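PDB 5L9G: periplasmic binding protein from Agrobacterium tumefaciens str. B6, which binds the opine mannopine in the periplasm and probably delivers it to an ABC transporter for uptake. Local coordinates for residues 160-172 with 180-194. Numbering follows the deposited sequence.
Sequences IGMIEAAALALGT and FLSTEEGRKAAIAKL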
loop_
_atom_site.group_PDB
_atom_site.type_symbol
_atom_site.label_atom_id
_atom_site.label_comp_id
_atom_site.label_asym_id
_atom_site.label_seq_id
_atom_site.Cartn_x
_atom_site.Cartn_y
_atom_site.Cartn_z
ATOM N N ILE A 160 2.527 1.448 -8.686
ATOM C CA ILE A 160 1.563 0.406 -8.250
ATOM C C ILE A 160 0.194 1.019 -7.924
ATOM O O ILE A 160 0.089 1.880 -7.063
ATOM C CB ILE A 160 2.100 -0.526 -7.129
ATOM C CG1 ILE A 160 3.339 -1.322 -7.659
ATOM C CG2 ILE A 160 0.985 -1.489 -6.650
ATOM C CD1 ILE A 160 4.222 -1.961 -6.567
ATOM N N GLY A 161 -0.822 0.587 -8.667
ATOM C CA GLY A 161 -2.187 1.099 -8.524
ATOM C C GLY A 161 -2.487 2.221 -9.502
ATOM O O GLY A 161 -3.643 2.412 -9.881
ATOM N N MET A 162 -1.446 2.951 -9.954
ATOM C CA MET A 162 -1.584 4.081 -10.893
ATOM C C MET A 162 -1.739 3.622 -12.346
ATOM O O MET A 162 -2.586 4.164 -13.067
ATOM C CB MET A 162 -0.418 5.081 -10.736
ATOM C CG MET A 162 -0.153 5.498 -9.274
ATOM S SD MET A 162 -1.567 6.388 -8.535
ATOM C CE MET A 162 -1.956 5.333 -7.180
ATOM N N ILE A 163 -0.936 2.629 -12.782
ATOM C CA ILE A 163 -1.030 2.062 -14.140
ATOM C C ILE A 163 -2.410 1.401 -14.306
ATOM O O ILE A 163 -3.086 1.611 -15.311
ATOM C CB ILE A 163 0.116 1.041 -14.432
ATOM C CG1 ILE A 163 1.538 1.644 -14.176
ATOM C CG2 ILE A 163 -0.008 0.417 -15.835
ATOM C CD1 ILE A 163 1.988 2.845 -15.059
ATOM N N GLU A 164 -2.811 0.610 -13.299
ATOM C CA GLU A 164 -4.094 -0.100 -13.284
ATOM C C GLU A 164 -5.262 0.875 -13.295
ATOM O O GLU A 164 -6.278 0.577 -13.941
ATOM C CB GLU A 164 -4.190 -1.039 -12.078
ATOM C CG GLU A 164 -3.138 -2.137 -12.029
ATOM C CD GLU A 164 -1.922 -1.801 -11.173
ATOM O OE1 GLU A 164 -1.383 -2.720 -10.516
ATOM O OE2 GLU A 164 -1.493 -0.627 -11.172
ATOM N N ALA A 165 -5.117 2.047 -12.597
ATOM C CA ALA A 165 -6.153 3.098 -12.546
ATOM C C ALA A 165 -6.456 3.573 -13.970
ATOM O O ALA A 165 -7.616 3.689 -14.334
ATOM C CB ALA A 165 -5.687 4.272 -11.680
ATOM N N ALA A 166 -5.408 3.784 -14.783
ATOM C CA ALA A 166 -5.535 4.205 -16.175
ATOM C C ALA A 166 -6.243 3.133 -17.013
ATOM O O ALA A 166 -7.128 3.484 -17.800
ATOM C CB ALA A 166 -4.174 4.529 -16.754
ATOM N N ALA A 167 -5.898 1.833 -16.807
ATOM C CA ALA A 167 -6.548 0.708 -17.508
ATOM C C ALA A 167 -8.057 0.725 -17.196
ATOM O O ALA A 167 -8.858 0.677 -18.123
ATOM C CB ALA A 167 -5.935 -0.616 -17.079
ATOM N N LEU A 168 -8.426 0.921 -15.900
ATOM C CA LEU A 168 -9.826 1.031 -15.469
ATOM C C LEU A 168 -10.529 2.232 -16.108
ATOM O O LEU A 168 -11.643 2.077 -16.593
ATOM C CB LEU A 168 -9.930 1.105 -13.929
ATOM C CG LEU A 168 -9.641 -0.191 -13.194
ATOM C CD1 LEU A 168 -9.413 0.073 -11.731
ATOM C CD2 LEU A 168 -10.770 -1.224 -13.421
ATOM N N ALA A 169 -9.872 3.413 -16.142
ATOM C CA ALA A 169 -10.420 4.632 -16.770
ATOM C C ALA A 169 -10.760 4.424 -18.242
ATOM O O ALA A 169 -11.708 5.036 -18.730
ATOM C CB ALA A 169 -9.435 5.771 -16.650
ATOM N N LEU A 170 -9.966 3.580 -18.945
ATOM C CA LEU A 170 -10.138 3.240 -20.361
ATOM C C LEU A 170 -11.362 2.328 -20.613
ATOM O O LEU A 170 -11.698 2.067 -21.765
ATOM C CB LEU A 170 -8.845 2.592 -20.902
ATOM C CG LEU A 170 -7.637 3.530 -21.114
ATOM C CD1 LEU A 170 -6.373 2.729 -21.351
ATOM C CD2 LEU A 170 -7.870 4.481 -22.307
ATOM N N GLY A 171 -12.008 1.874 -19.540
ATOM C CA GLY A 171 -13.204 1.040 -19.608
ATOM C C GLY A 171 -12.967 -0.437 -19.381
ATOM O O GLY A 171 -13.888 -1.237 -19.554
ATOM N N THR A 172 -11.737 -0.822 -18.987
ATOM C CA THR A 172 -11.405 -2.224 -18.746
ATOM C C THR A 172 -12.203 -2.725 -17.539
ATOM O O THR A 172 -12.111 -2.117 -16.485
ATOM C CB THR A 172 -9.889 -2.389 -18.498
ATOM O OG1 THR A 172 -9.172 -1.805 -19.585
ATOM C CG2 THR A 172 -9.480 -3.844 -18.336
ATOM N N PHE A 180 -5.706 -6.970 -19.756
ATOM C CA PHE A 180 -5.512 -5.780 -20.587
ATOM C C PHE A 180 -4.043 -5.356 -20.573
ATOM O O PHE A 180 -3.489 -5.063 -21.631
ATOM C CB PHE A 180 -6.405 -4.618 -20.113
ATOM C CG PHE A 180 -6.238 -3.330 -20.891
ATOM C CD1 PHE A 180 -6.793 -3.187 -22.156
ATOM C CD2 PHE A 180 -5.506 -2.271 -20.368
ATOM C CE1 PHE A 180 -6.634 -2.002 -22.876
ATOM C CE2 PHE A 180 -5.344 -1.087 -21.093
ATOM C CZ PHE A 180 -5.910 -0.962 -22.342
ATOM N N LEU A 181 -3.415 -5.337 -19.368
ATOM C CA LEU A 181 -2.013 -4.953 -19.191
ATOM C C LEU A 181 -1.018 -6.074 -19.558
ATOM O O LEU A 181 0.195 -5.846 -19.498
ATOM C CB LEU A 181 -1.778 -4.481 -17.750
ATOM C CG LEU A 181 -2.469 -3.181 -17.300
ATOM C CD1 LEU A 181 -2.209 -2.928 -15.830
ATOM C CD2 LEU A 181 -2.038 -1.973 -18.149
ATOM N N SER A 182 -1.524 -7.280 -19.938
ATOM C CA SER A 182 -0.683 -8.420 -20.316
ATOM C C SER A 182 -0.005 -8.205 -21.687
ATOM O O SER A 182 1.001 -8.860 -21.982
ATOM C CB SER A 182 -1.486 -9.722 -20.301
ATOM O OG SER A 182 -2.291 -9.901 -21.459
ATOM N N THR A 183 -0.565 -7.299 -22.521
ATOM C CA THR A 183 -0.037 -6.988 -23.861
ATOM C C THR A 183 0.688 -5.630 -23.876
ATOM O O THR A 183 0.424 -4.779 -23.019
ATOM C CB THR A 183 -1.157 -7.005 -24.938
ATOM O OG1 THR A 183 -1.970 -5.843 -24.804
ATOM C CG2 THR A 183 -2.011 -8.270 -24.916
ATOM N N GLU A 184 1.557 -5.421 -24.895
ATOM C CA GLU A 184 2.295 -4.172 -25.137
ATOM C C GLU A 184 1.309 -3.030 -25.468
ATOM O O GLU A 184 1.470 -1.920 -24.954
ATOM C CB GLU A 184 3.335 -4.366 -26.272
ATOM C CG GLU A 184 4.127 -3.107 -26.602
ATOM C CD GLU A 184 5.632 -3.258 -26.652
ATOM O OE1 GLU A 184 6.241 -3.493 -25.584
ATOM O OE2 GLU A 184 6.207 -3.088 -27.752
ATOM N N GLU A 185 0.281 -3.328 -26.302
ATOM C CA GLU A 185 -0.784 -2.408 -26.710
ATOM C C GLU A 185 -1.493 -1.819 -25.486
ATOM O O GLU A 185 -1.636 -0.604 -25.393
ATOM C CB GLU A 185 -1.784 -3.160 -27.617
ATOM C CG GLU A 185 -2.771 -2.278 -28.360
ATOM C CD GLU A 185 -3.764 -3.017 -29.241
ATOM O OE1 GLU A 185 -4.205 -4.123 -28.851
ATOM O OE2 GLU A 185 -4.159 -2.451 -30.287
ATOM N N GLY A 186 -1.928 -2.685 -24.574
ATOM C CA GLY A 186 -2.615 -2.294 -23.345
ATOM C C GLY A 186 -1.765 -1.459 -22.405
ATOM O O GLY A 186 -2.246 -0.481 -21.830
ATOM N N ARG A 187 -0.494 -1.844 -22.245
ATOM C CA ARG A 187 0.483 -1.145 -21.401
ATOM C C ARG A 187 0.758 0.265 -21.921
ATOM O O ARG A 187 0.788 1.197 -21.138
ATOM C CB ARG A 187 1.776 -1.965 -21.285
ATOM C CG ARG A 187 1.702 -3.025 -20.194
ATOM C CD ARG A 187 3.033 -3.688 -19.862
ATOM N NE ARG A 187 3.756 -4.168 -21.042
ATOM C CZ ARG A 187 3.558 -5.340 -21.644
ATOM N NH1 ARG A 187 2.640 -6.183 -21.186
ATOM N NH2 ARG A 187 4.274 -5.676 -22.708
ATOM N N LYS A 188 0.869 0.422 -23.248
ATOM C CA LYS A 188 1.098 1.712 -23.898
ATOM C C LYS A 188 -0.128 2.624 -23.808
ATOM O O LYS A 188 0.027 3.826 -23.590
ATOM C CB LYS A 188 1.540 1.521 -25.358
ATOM C CG LYS A 188 3.011 1.135 -25.488
ATOM C CD LYS A 188 3.474 1.126 -26.940
ATOM C CE LYS A 188 4.985 1.068 -27.024
ATOM N NZ LYS A 188 5.481 1.330 -28.401
ATOM N N ALA A 189 -1.343 2.052 -23.975
ATOM C CA ALA A 189 -2.597 2.809 -23.909
ATOM C C ALA A 189 -2.808 3.366 -22.482
ATOM O O ALA A 189 -3.293 4.488 -22.319
ATOM C CB ALA A 189 -3.765 1.920 -24.297
ATOM N N ALA A 190 -2.433 2.580 -21.458
ATOM C CA ALA A 190 -2.563 2.960 -20.050
ATOM C C ALA A 190 -1.645 4.158 -19.752
ATOM O O ALA A 190 -2.082 5.129 -19.134
ATOM C CB ALA A 190 -2.226 1.774 -19.157
ATOM N N ILE A 191 -0.408 4.134 -20.285
ATOM C CA ILE A 191 0.556 5.232 -20.142
ATOM C C ILE A 191 0.067 6.474 -20.907
ATOM O O ILE A 191 0.179 7.586 -20.380
ATOM C CB ILE A 191 1.991 4.752 -20.513
ATOM C CG1 ILE A 191 2.597 3.927 -19.349
ATOM C CG2 ILE A 191 2.936 5.896 -20.956
ATOM C CD1 ILE A 191 2.943 4.696 -18.031
ATOM N N ALA A 192 -0.548 6.270 -22.102
ATOM C CA ALA A 192 -1.118 7.356 -22.908
ATOM C C ALA A 192 -2.259 8.054 -22.142
ATOM O O ALA A 192 -2.373 9.282 -22.185
ATOM C CB ALA A 192 -1.621 6.822 -24.239
ATOM N N LYS A 193 -3.080 7.268 -21.425
ATOM C CA LYS A 193 -4.193 7.770 -20.609
ATOM C C LYS A 193 -3.670 8.610 -19.438
ATOM O O LYS A 193 -4.237 9.663 -19.147
ATOM C CB LYS A 193 -5.082 6.603 -20.124
ATOM C CG LYS A 193 -6.379 7.020 -19.439
ATOM C CD LYS A 193 -7.325 7.754 -20.379
ATOM C CE LYS A 193 -8.648 8.090 -19.739
ATOM N NZ LYS A 193 -9.556 8.773 -20.703
ATOM N N LEU A 194 -2.590 8.151 -18.781
ATOM C CA LEU A 194 -1.967 8.880 -17.674
ATOM C C LEU A 194 -1.349 10.188 -18.186
ATOM O O LEU A 194 -1.439 11.218 -17.510
ATOM C CB LEU A 194 -0.907 8.020 -16.966
ATOM C CG LEU A 194 -1.400 6.892 -16.044
ATOM C CD1 LEU A 194 -0.289 5.878 -15.774
ATOM C CD2 LEU A 194 -1.959 7.433 -14.730
#
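Ala166 and Ala190 mark where helices 162-169 and 184-194 cross, at 92° with axes 8.2 Å apart. Their CA atoms are 5.0 Å apart, and Ala166 CB sits 3.2 Å from Ala190 O, the methyl resting on backbone. No hydrogen bond joins the segments; the packing is apolar, Lys193 contributing its methylenes. On one flank, Ile163 splits its branches: CG2, anti to the backbone N, meets both methyls of Leu181, while CD1 reaches Ile191 CD1 at 3.6 Å and touches Leu194 CD1. On the other, Lys193 and Leu170 run past each other in opposite senses. A bend at chi2 (64°) lays the lysine along Leu170 and brings CE 3.9 Å from Ala169 CB, while NZ forms a salt bridge with Glu196. At the start of 180-194, the Phe180 ring lies between Thr172 OG1, 3.5 Å above one face, and Gly186 CA on the opposite face, both offset toward the rim. That hydroxyl donates to Ala167 O over 2.9 Å, from above the carbonyl plane, which helps hold it near that face. Gly171, with positive phi (101°), forms a Schellman motif. The whole is a near-perpendicular helix crossing, small alanines at closest approach and larger side chains around them, within the alpha/beta architecture of a periplasmic solute-binding protein.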